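Long-range contacts in leucyl aminopeptidase (Trypanosoma brucei brucei, PDB 5NTD), which probably removes leucine and similar residues from the N-terminus of peptides, as a two-metal M17 aminopeptidase that binds the inhibitor bestatin next to two manganese ions: residues G[395-406]-G[490-500]; G[283-294]-G[333-344]. All blocks are in the same frame, centred on the assembly; numbering follows the deposited sequence.

Overall arrangement
Both contacts pair neighbouring parallel strands in the large mixed sheet of the catalytic domain, and their centres lie about 11 Å apart. Interaction 2 comes first along the chain, joining 283-294 to 333-344; interaction 1 follows, joining 395-406 to 490-500. The two meet where strand 395-400 runs beside strand 283-291, so the order across this part of the sheet is 334-344, 283-291, 395-400, 490-495. Helix 374-387 packs beside interaction 2, helices 471-480 and 511-519 beside interaction 1. Bestatin touches both: interaction 2 supplies a lysine and an aspartate to the manganese ions, while the loops of interaction 1 line the inhibitor's pocket.

Interaction 1 of 2, residues G[395-406]-G[490-500]; sequences VVIDMATLTGAQ and AHIHVDLAYPV. With BES (2-(3-amino-2-hydroxy-4-phenyl-butyrylamino)-4-methyl-pentanoic acid), chain B.
Asp-398 reaches across to two histidines of the neighbouring strand in this parallel beta pair of the M17 catalytic domain. Strands 395-400 and 490-495 run 9° apart, joined by a backbone ladder from Val-396 N to Ala-490 O as far as Leu-496 N to Ala-400 O. The aspartate's CG sits between its own backbone N and carbonyl carbon (chi1 81°), which carries the carboxylate over the adjoining strand. There His-493 ND1 donates to the syn lone pair of OD1 at 2.6 Å, with the oxygen in the ring plane, while His-491 NE2 donates to OD2 at 2.8 Å, the oxygen lying 18° out of the ring plane. One acidic group thus holds two rings on the face packed by helix 471-480, and the two N-H donors are consistent with a negatively charged carboxylate. Apolar residues suit the other face, buried under helix 511-519: Ile-397 and Ile-492 lie side by side, and Met-399 CE touches Leu-496 CD2.

At the end of its strand, Asp-495 gathers the loop that lines the bestatin pocket. Its OD2 accepts from Thr-403 OG1 at 2.6 Å on the syn side, and Leu-402 N approaches OD1 from above the carboxylate plane. Thr-403 OG1 also caps the following helix through a weak bond from Gln-406 N. Side-chain-free Gly-404 gives its N-H to bestatin O4 at 3.1 Å. Gln-406, bent at chi2, lays its amide against the other segment; NE2 bonds to Thr-410 and Gly-411, while OE1 accepts from Tyr-498 N at 2.9 Å, in plane at the tyrosine ring's edge.

Interaction 2 of 2, residues G[283-294]-G[333-344]; sequences KVSLVGKGIVYD and VQLSCTLCLAEN. With MN (manganese (II) ion), chain C; MN (manganese (II) ion), chain D; BES (2-(3-amino-2-hydroxy-4-phenyl-butyrylamino)-4-methyl-pentanoic acid), chain B.
Asp-294, in the short strand 293-294 beyond the corner at Val-292, lies beside Asn-344 at the end of strand 334-344. The longer strand 283-291 runs parallel to 334-344, their axes 14° apart. With CG anti to the backbone N (chi1 -168°), the aspartate extends toward the metals: CB is 3.6 Å from the manganese that Lys-289 binds, and CG stands 2.8 Å from the other ion. Its carboxylate divides the work: OD1 accepts from Asn-344 ND2 at 3.0 Å on the syn side, while OD2 bridges both manganese ions at 2.0 Å each. An asparagine suits the second place, since its amide donates to OD1 and also to Thr-370 O, fixing the rotation of the ligand carboxylate.

Lys-289 reaches the same site as a fully extended chain, its NZ 2.1 Å from one manganese. Gly-290, lacking a side chain, lets its CA come within 4.4 Å of Leu-341 CA, and Leu-341 CD2 packs on it. Farther back, Ser-285 OG and Ser-336 OG share a hydrogen bond of 2.6 Å; a water joins Ser-336 OG, Leu-286 O and Thr-338 OG1, which also bonds to Thr-271. Glu-343 OE2 lies against Tyr-293 CB and forms a salt bridge with Arg-352 of a neighbouring subunit. Asp-312 and Glu-373 join Lys-289 and Asp-294 at one manganese, Asp-371 and Glu-373 join Asp-294 at the other: the two-metal centre characteristic of M17 leucyl aminopeptidases.

Interaction 1 of 2, residues G[395-406]-G[490-500]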
loop_
_atom_site.group_PDB
_atom_site.type_symbol
_atom_site.label_atom_id
_atom_site.label_comp_id
_atom_site.label_asym_id
_atom_site.label_seq_id
_atom_site.Cartn_x
_atom_site.Cartn_y
_atom_site.Cartn_z
ATOM N N VAL G 395 17.006 -28.406 -30.840
ATOM C CA VAL G 395 16.013 -27.454 -30.376
ATOM C C VAL G 395 15.844 -27.642 -28.891
ATOM O O VAL G 395 15.706 -28.757 -28.414
ATOM C CB VAL G 395 14.637 -27.659 -31.035
ATOM C CG1 VAL G 395 13.633 -26.649 -30.509
ATOM C CG2 VAL G 395 14.738 -27.532 -32.543
ATOM N N VAL G 396 15.830 -26.527 -28.173
ATOM C CA VAL G 396 15.509 -26.521 -26.736
ATOM C C VAL G 396 14.205 -25.762 -26.548
ATOM O O VAL G 396 14.061 -24.639 -27.024
ATOM C CB VAL G 396 16.568 -25.851 -25.885
ATOM C CG1 VAL G 396 16.118 -25.750 -24.431
ATOM C CG2 VAL G 396 17.852 -26.623 -25.947
ATOM N N ILE G 397 13.258 -26.412 -25.878
ATOM C CA ILE G 397 11.983 -25.789 -25.555
ATOM C C ILE G 397 11.848 -25.768 -24.060
ATOM O O ILE G 397 11.839 -26.828 -23.409
ATOM C CB ILE G 397 10.775 -26.537 -26.123
ATOM C CG1 ILE G 397 10.891 -26.694 -27.632
ATOM C CG2 ILE G 397 9.473 -25.806 -25.785
ATOM C CD1 ILE G 397 9.827 -27.600 -28.222
ATOM N N ASP G 398 11.774 -24.576 -23.498
ATOM C CA ASP G 398 11.458 -24.488 -22.066
ATOM C C ASP G 398 10.041 -23.928 -21.928
ATOM O O ASP G 398 9.628 -23.066 -22.697
ATOM C CB ASP G 398 12.505 -23.704 -21.280
ATOM C CG ASP G 398 12.327 -22.203 -21.387
ATOM O OD1 ASP G 398 11.366 -21.694 -20.783
ATOM O OD2 ASP G 398 13.112 -21.583 -22.128
ATOM N N MET G 399 9.320 -24.478 -20.977
ATOM C CA MET G 399 7.952 -24.071 -20.699
ATOM C C MET G 399 7.824 -23.758 -19.223
ATOM O O MET G 399 8.255 -24.529 -18.387
ATOM C CB MET G 399 6.927 -25.145 -21.077
ATOM C CG MET G 399 7.020 -25.573 -22.540
ATOM S SD MET G 399 5.764 -26.761 -23.012
ATOM C CE MET G 399 4.613 -25.730 -23.864
ATOM N N ALA G 400 7.215 -22.616 -18.931
ATOM C CA ALA G 400 7.199 -22.089 -17.553
ATOM C C ALA G 400 6.100 -21.100 -17.312
ATOM O O ALA G 400 5.802 -20.260 -18.141
ATOM C CB ALA G 400 8.525 -21.453 -17.250
ATOM N N THR G 401 5.508 -21.223 -16.148
ATOM C CA THR G 401 4.549 -20.213 -15.633
ATOM C C THR G 401 5.346 -19.056 -15.024
ATOM O O THR G 401 5.463 -18.920 -13.817
ATOM C CB THR G 401 3.615 -20.824 -14.592
ATOM O OG1 THR G 401 4.395 -21.575 -13.648
ATOM C CG2 THR G 401 2.642 -21.753 -15.266
ATOM N N LEU G 402 5.960 -18.280 -15.875
ATOM C CA LEU G 402 7.137 -17.533 -15.460
ATOM C C LEU G 402 6.893 -16.094 -14.953
ATOM O O LEU G 402 7.555 -15.688 -14.012
ATOM C CB LEU G 402 8.227 -17.529 -16.550
ATOM C CG LEU G 402 9.642 -17.199 -16.055
ATOM C CD1 LEU G 402 10.111 -18.165 -14.972
ATOM C CD2 LEU G 402 10.614 -17.204 -17.208
ATOM N N THR G 403 6.031 -15.339 -15.613
ATOM C CA THR G 403 5.878 -13.923 -15.293
ATOM C C THR G 403 4.437 -13.489 -15.272
ATOM O O THR G 403 3.656 -13.870 -16.142
ATOM C CB THR G 403 6.634 -12.993 -16.280
ATOM O OG1 THR G 403 6.048 -13.078 -17.580
ATOM C CG2 THR G 403 8.111 -13.336 -16.393
ATOM N N GLY G 404 4.113 -12.596 -14.337
ATOM C CA GLY G 404 2.871 -11.829 -14.389
ATOM C C GLY G 404 2.802 -10.929 -15.634
ATOM O O GLY G 404 1.745 -10.722 -16.223
ATOM N N ALA G 405 3.945 -10.453 -16.073
ATOM C CA ALA G 405 4.053 -9.697 -17.330
ATOM C C ALA G 405 3.436 -10.425 -18.545
ATOM O O ALA G 405 2.899 -9.801 -19.441
ATOM C CB ALA G 405 5.524 -9.361 -17.633
ATOM N N GLN G 406 3.525 -11.753 -18.551
ATOM C CA GLN G 406 2.993 -12.540 -19.656
ATOM C C GLN G 406 1.517 -12.258 -19.862
ATOM O O GLN G 406 1.054 -12.042 -20.973
ATOM C CB GLN G 406 3.219 -14.024 -19.416
ATOM C CG GLN G 406 2.705 -14.912 -20.531
ATOM C CD GLN G 406 1.273 -15.338 -20.344
ATOM O OE1 GLN G 406 0.919 -15.975 -19.349
ATOM N NE2 GLN G 406 0.411 -14.907 -21.255
ATOM N N ALA G 490 18.028 -23.902 -32.059
ATOM C CA ALA G 490 16.897 -23.025 -31.806
ATOM C C ALA G 490 16.467 -23.161 -30.362
ATOM O O ALA G 490 16.361 -24.246 -29.823
ATOM C CB ALA G 490 15.745 -23.345 -32.739
ATOM N N HIS G 491 16.188 -22.032 -29.747
ATOM C CA HIS G 491 15.678 -22.019 -28.361
ATOM C C HIS G 491 14.322 -21.324 -28.295
ATOM O O HIS G 491 14.193 -20.176 -28.690
ATOM C CB HIS G 491 16.639 -21.325 -27.422
ATOM C CG HIS G 491 16.089 -21.155 -26.048
ATOM N ND1 HIS G 491 16.114 -19.964 -25.379
ATOM C CD2 HIS G 491 15.455 -22.033 -25.229
ATOM C CE1 HIS G 491 15.520 -20.109 -24.208
ATOM N NE2 HIS G 491 15.102 -21.350 -24.097
ATOM N N ILE G 492 13.335 -22.067 -27.838
ATOM C CA ILE G 492 11.980 -21.588 -27.715
ATOM C C ILE G 492 11.591 -21.519 -26.237
ATOM O O ILE G 492 11.479 -22.540 -25.579
ATOM C CB ILE G 492 10.965 -22.503 -28.407
ATOM C CG1 ILE G 492 11.314 -22.668 -29.901
ATOM C CG2 ILE G 492 9.553 -21.919 -28.276
ATOM C CD1 ILE G 492 10.536 -23.764 -30.599
ATOM N N HIS G 493 11.407 -20.296 -25.747
ATOM C CA HIS G 493 10.955 -20.073 -24.390
ATOM C C HIS G 493 9.464 -19.775 -24.415
ATOM O O HIS G 493 9.022 -18.852 -25.068
ATOM C CB HIS G 493 11.730 -18.938 -23.739
ATOM C CG HIS G 493 11.104 -18.436 -22.468
ATOM N ND1 HIS G 493 10.922 -19.231 -21.361
ATOM C CD2 HIS G 493 10.565 -17.237 -22.158
ATOM C CE1 HIS G 493 10.307 -18.546 -20.421
ATOM N NE2 HIS G 493 10.096 -17.325 -20.875
ATOM N N VAL G 494 8.717 -20.593 -23.722
ATOM C CA VAL G 494 7.247 -20.496 -23.650
ATOM C C VAL G 494 6.803 -20.075 -22.235
ATOM O O VAL G 494 6.946 -20.816 -21.271
ATOM C CB VAL G 494 6.545 -21.816 -23.992
ATOM C CG1 VAL G 494 5.039 -21.628 -24.102
ATOM C CG2 VAL G 494 7.078 -22.369 -25.287
ATOM N N ASP G 495 6.304 -18.854 -22.140
ATOM C CA ASP G 495 5.813 -18.310 -20.874
ATOM C C ASP G 495 4.321 -18.542 -20.891
ATOM O O ASP G 495 3.579 -17.895 -21.630
ATOM C CB ASP G 495 6.145 -16.826 -20.720
ATOM C CG ASP G 495 5.929 -16.319 -19.287
ATOM O OD1 ASP G 495 5.122 -16.919 -18.548
ATOM O OD2 ASP G 495 6.558 -15.299 -18.920
ATOM N N LEU G 496 3.885 -19.479 -20.090
ATOM C CA LEU G 496 2.453 -19.869 -20.048
ATOM C C LEU G 496 1.800 -19.681 -18.667
ATOM O O LEU G 496 0.926 -20.422 -18.251
ATOM C CB LEU G 496 2.248 -21.300 -20.553
ATOM C CG LEU G 496 3.306 -22.344 -20.210
ATOM C CD1 LEU G 496 3.422 -22.569 -18.719
ATOM C CD2 LEU G 496 2.943 -23.648 -20.892
ATOM N N ALA G 497 2.225 -18.618 -18.016
ATOM C CA ALA G 497 1.724 -18.256 -16.669
ATOM C C ALA G 497 0.212 -18.335 -16.567
ATOM O O ALA G 497 -0.334 -18.934 -15.667
ATOM C CB ALA G 497 2.228 -16.876 -16.249
ATOM N N TYR G 498 -0.458 -17.713 -17.507
ATOM C CA TYR G 498 -1.936 -17.629 -17.494
ATOM C C TYR G 498 -2.713 -18.692 -18.306
ATOM O O TYR G 498 -3.757 -19.142 -17.863
ATOM C CB TYR G 498 -2.405 -16.221 -17.855
ATOM C CG TYR G 498 -2.113 -15.220 -16.765
ATOM C CD1 TYR G 498 -0.880 -14.595 -16.688
ATOM C CD2 TYR G 498 -3.068 -14.927 -15.793
ATOM C CE1 TYR G 498 -0.601 -13.694 -15.685
ATOM C CE2 TYR G 498 -2.804 -14.022 -14.794
ATOM C CZ TYR G 498 -1.564 -13.412 -14.745
ATOM O OH TYR G 498 -1.290 -12.520 -13.730
ATOM N N PRO G 499 -2.194 -19.118 -19.456
ATOM C CA PRO G 499 -2.960 -20.084 -20.208
ATOM C C PRO G 499 -3.167 -21.456 -19.551
ATOM O O PRO G 499 -4.015 -22.220 -19.982
ATOM C CB PRO G 499 -2.142 -20.219 -21.493
ATOM C CG PRO G 499 -1.546 -18.862 -21.682
ATOM C CD PRO G 499 -1.186 -18.453 -20.291
ATOM N N VAL G 500 -2.353 -21.760 -18.542
ATOM C CA VAL G 500 -2.479 -23.033 -17.817
ATOM C C VAL G 500 -3.698 -23.144 -16.914
ATOM O O VAL G 500 -3.955 -24.194 -16.346
ATOM C CB VAL G 500 -1.237 -23.408 -17.008
ATOM C CG1 VAL G 500 -0.055 -23.556 -17.936
ATOM C CG2 VAL G 500 -0.963 -22.422 -15.882
HETATM N N2 BES B . 5.419 -18.118 -10.681
HETATM C C1 BES B . 5.445 -16.658 -10.743
HETATM C C6 BES B . 4.791 -16.086 -12.025
HETATM C C7 BES B . 3.293 -15.951 -12.044
HETATM C C8 BES B . 2.486 -17.025 -12.390
HETATM C C12 BES B . 2.688 -14.731 -11.771
HETATM C C9 BES B . 1.100 -16.896 -12.419
HETATM C C11 BES B . 1.291 -14.598 -11.795
HETATM C C10 BES B . 0.493 -15.681 -12.112
HETATM C C2 BES B . 6.928 -16.246 -10.622
HETATM O O2 BES B . 7.747 -17.174 -9.847
HETATM C C3 BES B . 6.977 -14.920 -9.920
HETATM O O3 BES B . 7.029 -15.010 -8.670
HETATM N N1 BES B . 7.011 -13.865 -10.749
HETATM C C4 BES B . 7.067 -12.490 -10.347
HETATM C C13 BES B . 8.502 -11.987 -10.247
HETATM C C14 BES B . 8.671 -10.680 -9.473
HETATM C C15 BES B . 7.937 -10.558 -8.143
HETATM C C16 BES B . 10.132 -10.464 -9.167
HETATM C C5 BES B . 6.367 -11.618 -11.334
HETATM O O1 BES B . 5.678 -10.701 -10.890
HETATM O O4 BES B . 6.501 -11.822 -12.544
HETATM O O HOH W 1 -0.309 -10.208 -14.595
#

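Interaction 2 of 2, residues G[283-294]-G[333-344]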
loop_
_atom_site.group_PDB
_atom_site.type_symbol
_atom_site.label_atom_id
_atom_site.label_comp_id
_atom_site.label_asym_id
_atom_site.label_seq_id
_atom_site.Cartn_x
_atom_site.Cartn_y
_atom_site.Cartn_z
ATOM N N LYS G 283 16.266 -33.793 -32.841
ATOM C CA LYS G 283 16.560 -33.980 -31.400
ATOM C C LYS G 283 16.108 -32.741 -30.617
ATOM O O LYS G 283 16.597 -31.619 -30.844
ATOM C CB LYS G 283 18.041 -34.234 -31.165
ATOM C CG LYS G 283 18.610 -35.354 -32.009
ATOM C CD LYS G 283 20.001 -35.741 -31.513
ATOM C CE LYS G 283 20.930 -36.233 -32.617
ATOM N NZ LYS G 283 21.949 -35.169 -32.909
ATOM N N VAL G 284 15.179 -32.964 -29.698
ATOM C CA VAL G 284 14.555 -31.885 -28.955
ATOM C C VAL G 284 14.695 -32.136 -27.469
ATOM O O VAL G 284 14.347 -33.184 -26.974
ATOM C CB VAL G 284 13.064 -31.730 -29.301
ATOM C CG1 VAL G 284 12.462 -30.568 -28.543
ATOM C CG2 VAL G 284 12.873 -31.509 -30.781
ATOM N N SER G 285 15.173 -31.122 -26.767
ATOM C CA SER G 285 15.235 -31.113 -25.289
ATOM C C SER G 285 14.168 -30.208 -24.717
ATOM O O SER G 285 14.094 -29.017 -25.042
ATOM C CB SER G 285 16.579 -30.670 -24.781
ATOM O OG SER G 285 17.561 -31.667 -25.000
ATOM N N LEU G 286 13.338 -30.796 -23.882
ATOM C CA LEU G 286 12.288 -30.080 -23.189
ATOM C C LEU G 286 12.756 -29.777 -21.783
ATOM O O LEU G 286 13.329 -30.636 -21.117
ATOM C CB LEU G 286 10.995 -30.890 -23.103
ATOM C CG LEU G 286 10.460 -31.427 -24.431
ATOM C CD1 LEU G 286 9.273 -32.357 -24.191
ATOM C CD2 LEU G 286 10.028 -30.295 -25.356
ATOM N N VAL G 287 12.455 -28.570 -21.316
ATOM C CA VAL G 287 12.768 -28.164 -19.931
ATOM C C VAL G 287 11.546 -27.456 -19.321
ATOM O O VAL G 287 11.040 -26.533 -19.883
ATOM C CB VAL G 287 13.969 -27.221 -19.900
ATOM C CG1 VAL G 287 14.360 -26.904 -18.463
ATOM C CG2 VAL G 287 15.143 -27.854 -20.615
ATOM N N GLY G 288 11.103 -27.931 -18.179
ATOM C CA GLY G 288 9.893 -27.420 -17.554
ATOM C C GLY G 288 10.089 -26.886 -16.144
ATOM O O GLY G 288 10.776 -27.488 -15.336
ATOM N N LYS G 289 9.491 -25.727 -15.885
ATOM C CA LYS G 289 9.499 -25.108 -14.531
ATOM C C LYS G 289 8.528 -25.918 -13.692
ATOM O O LYS G 289 7.314 -25.883 -13.904
ATOM C CB LYS G 289 9.106 -23.616 -14.561
ATOM C CG LYS G 289 9.004 -22.960 -13.185
ATOM C CD LYS G 289 8.417 -21.528 -13.224
ATOM C CE LYS G 289 8.204 -20.937 -11.822
ATOM N NZ LYS G 289 7.508 -19.622 -11.719
ATOM N N GLY G 290 9.075 -26.644 -12.741
ATOM C CA GLY G 290 8.275 -27.491 -11.862
ATOM C C GLY G 290 8.219 -27.002 -10.439
ATOM O O GLY G 290 8.581 -27.703 -9.494
ATOM N N ILE G 291 7.794 -25.764 -10.282
ATOM C CA ILE G 291 7.695 -25.168 -8.931
ATOM C C ILE G 291 6.356 -25.604 -8.376
ATOM O O ILE G 291 5.311 -25.035 -8.693
ATOM C CB ILE G 291 7.870 -23.642 -8.926
ATOM C CG1 ILE G 291 9.269 -23.284 -9.450
ATOM C CG2 ILE G 291 7.673 -23.065 -7.531
ATOM C CD1 ILE G 291 10.446 -23.843 -8.656
ATOM N N VAL G 292 6.403 -26.626 -7.547
ATOM C CA VAL G 292 5.179 -27.252 -6.974
ATOM C C VAL G 292 4.351 -26.269 -6.160
ATOM O O VAL G 292 3.137 -26.387 -6.077
ATOM C CB VAL G 292 5.498 -28.492 -6.129
ATOM C CG1 VAL G 292 5.988 -29.589 -7.052
ATOM C CG2 VAL G 292 6.534 -28.199 -5.060
ATOM N N TYR G 293 5.054 -25.338 -5.527
ATOM C CA TYR G 293 4.437 -24.173 -4.903
ATOM C C TYR G 293 5.426 -23.020 -4.792
ATOM O O TYR G 293 6.585 -23.215 -4.472
ATOM C CB TYR G 293 3.918 -24.515 -3.546
ATOM C CG TYR G 293 2.960 -23.499 -2.948
ATOM C CD1 TYR G 293 1.708 -23.264 -3.524
ATOM C CD2 TYR G 293 3.312 -22.768 -1.821
ATOM C CE1 TYR G 293 0.833 -22.366 -2.971
ATOM C CE2 TYR G 293 2.442 -21.858 -1.254
ATOM C CZ TYR G 293 1.204 -21.657 -1.822
ATOM O OH TYR G 293 0.323 -20.757 -1.267
ATOM N N ASP G 294 4.949 -21.835 -5.158
ATOM C CA ASP G 294 5.765 -20.591 -5.219
ATOM C C ASP G 294 5.182 -19.681 -4.134
ATOM O O ASP G 294 4.293 -18.882 -4.398
ATOM C CB ASP G 294 5.691 -19.902 -6.623
ATOM C CG ASP G 294 6.747 -18.772 -6.825
ATOM O OD1 ASP G 294 7.490 -18.572 -5.845
ATOM O OD2 ASP G 294 6.883 -18.149 -7.986
ATOM N N VAL G 333 10.631 -38.325 -32.855
ATOM C CA VAL G 333 11.474 -37.253 -32.298
ATOM C C VAL G 333 12.243 -37.785 -31.138
ATOM O O VAL G 333 11.707 -38.451 -30.262
ATOM C CB VAL G 333 10.635 -36.061 -31.776
ATOM C CG1 VAL G 333 11.543 -34.900 -31.461
ATOM C CG2 VAL G 333 9.640 -35.603 -32.816
ATOM N N GLN G 334 13.520 -37.510 -31.134
ATOM C CA GLN G 334 14.319 -37.889 -29.994
ATOM C C GLN G 334 14.121 -36.794 -28.951
ATOM O O GLN G 334 14.355 -35.639 -29.253
ATOM C CB GLN G 334 15.803 -38.008 -30.345
ATOM C CG GLN G 334 16.633 -38.480 -29.160
ATOM C CD GLN G 334 18.061 -38.711 -29.545
ATOM O OE1 GLN G 334 18.380 -38.859 -30.724
ATOM N NE2 GLN G 334 18.913 -38.853 -28.560
ATOM N N LEU G 335 13.766 -37.196 -27.741
ATOM C CA LEU G 335 13.412 -36.253 -26.681
ATOM C C LEU G 335 14.160 -36.458 -25.407
ATOM O O LEU G 335 14.303 -37.585 -24.940
ATOM C CB LEU G 335 11.919 -36.378 -26.311
ATOM C CG LEU G 335 10.899 -35.889 -27.332
ATOM C CD1 LEU G 335 9.508 -36.223 -26.834
ATOM C CD2 LEU G 335 11.039 -34.391 -27.545
ATOM N N SER G 336 14.586 -35.352 -24.823
ATOM C CA SER G 336 14.850 -35.295 -23.355
ATOM C C SER G 336 13.774 -34.399 -22.756
ATOM O O SER G 336 13.258 -33.502 -23.412
ATOM C CB SER G 336 16.227 -34.759 -23.018
ATOM O OG SER G 336 16.369 -33.418 -23.458
ATOM N N CYS G 337 13.414 -34.707 -21.541
ATOM C CA CYS G 337 12.431 -33.925 -20.789
ATOM C C CYS G 337 12.932 -33.749 -19.372
ATOM O O CYS G 337 12.994 -34.681 -18.585
ATOM C CB CYS G 337 11.076 -34.608 -20.761
ATOM S SG CYS G 337 9.845 -33.701 -19.778
ATOM N N THR G 338 13.353 -32.530 -19.095
ATOM C CA THR G 338 13.976 -32.196 -17.804
ATOM C C THR G 338 12.970 -31.395 -16.967
ATOM O O THR G 338 12.553 -30.300 -17.332
ATOM C CB THR G 338 15.305 -31.455 -17.998
ATOM O OG1 THR G 338 16.250 -32.338 -18.628
ATOM C CG2 THR G 338 15.879 -30.991 -16.663
ATOM N N LEU G 339 12.587 -31.980 -15.853
ATOM C CA LEU G 339 11.668 -31.362 -14.901
ATOM C C LEU G 339 12.478 -30.704 -13.786
ATOM O O LEU G 339 13.246 -31.356 -13.086
ATOM C CB LEU G 339 10.727 -32.375 -14.296
ATOM C CG LEU G 339 9.994 -33.276 -15.287
ATOM C CD1 LEU G 339 9.166 -34.278 -14.494
ATOM C CD2 LEU G 339 9.107 -32.490 -16.237
ATOM N N CYS G 340 12.301 -29.396 -13.655
ATOM C CA CYS G 340 13.016 -28.618 -12.653
ATOM C C CYS G 340 12.096 -28.499 -11.455
ATOM O O CYS G 340 11.309 -27.552 -11.337
ATOM C CB CYS G 340 13.405 -27.252 -13.192
ATOM S SG CYS G 340 14.356 -27.295 -14.720
ATOM N N LEU G 341 12.198 -29.472 -10.576
ATOM C CA LEU G 341 11.265 -29.613 -9.444
ATOM C C LEU G 341 11.815 -29.025 -8.148
ATOM O O LEU G 341 12.894 -29.374 -7.671
ATOM C CB LEU G 341 10.910 -31.059 -9.180
ATOM C CG LEU G 341 10.336 -31.816 -10.361
ATOM C CD1 LEU G 341 10.114 -33.289 -9.979
ATOM C CD2 LEU G 341 9.032 -31.216 -10.836
ATOM N N ALA G 342 11.042 -28.104 -7.607
ATOM C CA ALA G 342 11.381 -27.458 -6.327
ATOM C C ALA G 342 10.130 -26.809 -5.764
ATOM O O ALA G 342 9.226 -26.439 -6.493
ATOM C CB ALA G 342 12.463 -26.405 -6.500
ATOM N N GLU G 343 10.076 -26.713 -4.452
ATOM C CA GLU G 343 9.145 -25.787 -3.798
ATOM C C GLU G 343 9.948 -24.557 -3.383
ATOM O O GLU G 343 11.010 -24.692 -2.779
ATOM C CB GLU G 343 8.452 -26.374 -2.586
ATOM C CG GLU G 343 7.534 -25.342 -1.917
ATOM C CD GLU G 343 6.605 -25.915 -0.876
ATOM O OE1 GLU G 343 6.881 -27.005 -0.305
ATOM O OE2 GLU G 343 5.627 -25.213 -0.523
ATOM N N ASN G 344 9.426 -23.386 -3.748
ATOM C CA ASN G 344 10.007 -22.092 -3.328
ATOM C C ASN G 344 9.408 -21.727 -1.990
ATOM O O ASN G 344 8.334 -21.175 -1.878
ATOM C CB ASN G 344 9.762 -21.002 -4.331
ATOM C CG ASN G 344 10.653 -19.788 -4.116
ATOM O OD1 ASN G 344 11.678 -19.859 -3.445
ATOM N ND2 ASN G 344 10.274 -18.661 -4.723
HETATM MN MN MN C . 7.045 -18.963 -9.824
HETATM MN MN MN D . 8.066 -16.545 -8.010
HETATM N N2 BES B . 5.419 -18.118 -10.681
HETATM C C1 BES B . 5.445 -16.658 -10.743
HETATM C C6 BES B . 4.791 -16.086 -12.025
HETATM C C7 BES B . 3.293 -15.951 -12.044
HETATM C C8 BES B . 2.486 -17.025 -12.390
HETATM C C12 BES B . 2.688 -14.731 -11.771
HETATM C C9 BES B . 1.100 -16.896 -12.419
HETATM C C11 BES B . 1.291 -14.598 -11.795
HETATM C C10 BES B . 0.493 -15.681 -12.112
HETATM C C2 BES B . 6.928 -16.246 -10.622
HETATM O O2 BES B . 7.747 -17.174 -9.847
HETATM C C3 BES B . 6.977 -14.920 -9.920
HETATM O O3 BES B . 7.029 -15.010 -8.670
HETATM N N1 BES B . 7.011 -13.865 -10.749
HETATM C C4 BES B . 7.067 -12.490 -10.347
HETATM C C13 BES B . 8.502 -11.987 -10.247
HETATM C C14 BES B . 8.671 -10.680 -9.473
HETATM C C15 BES B . 7.937 -10.558 -8.143
HETATM C C16 BES B . 10.132 -10.464 -9.167
HETATM C C5 BES B . 6.367 -11.618 -11.334
HETATM O O1 BES B . 5.678 -10.701 -10.890
HETATM O O4 BES B . 6.501 -11.822 -12.544
HETATM O O HOH W 2 15.693 -31.894 -21.327
#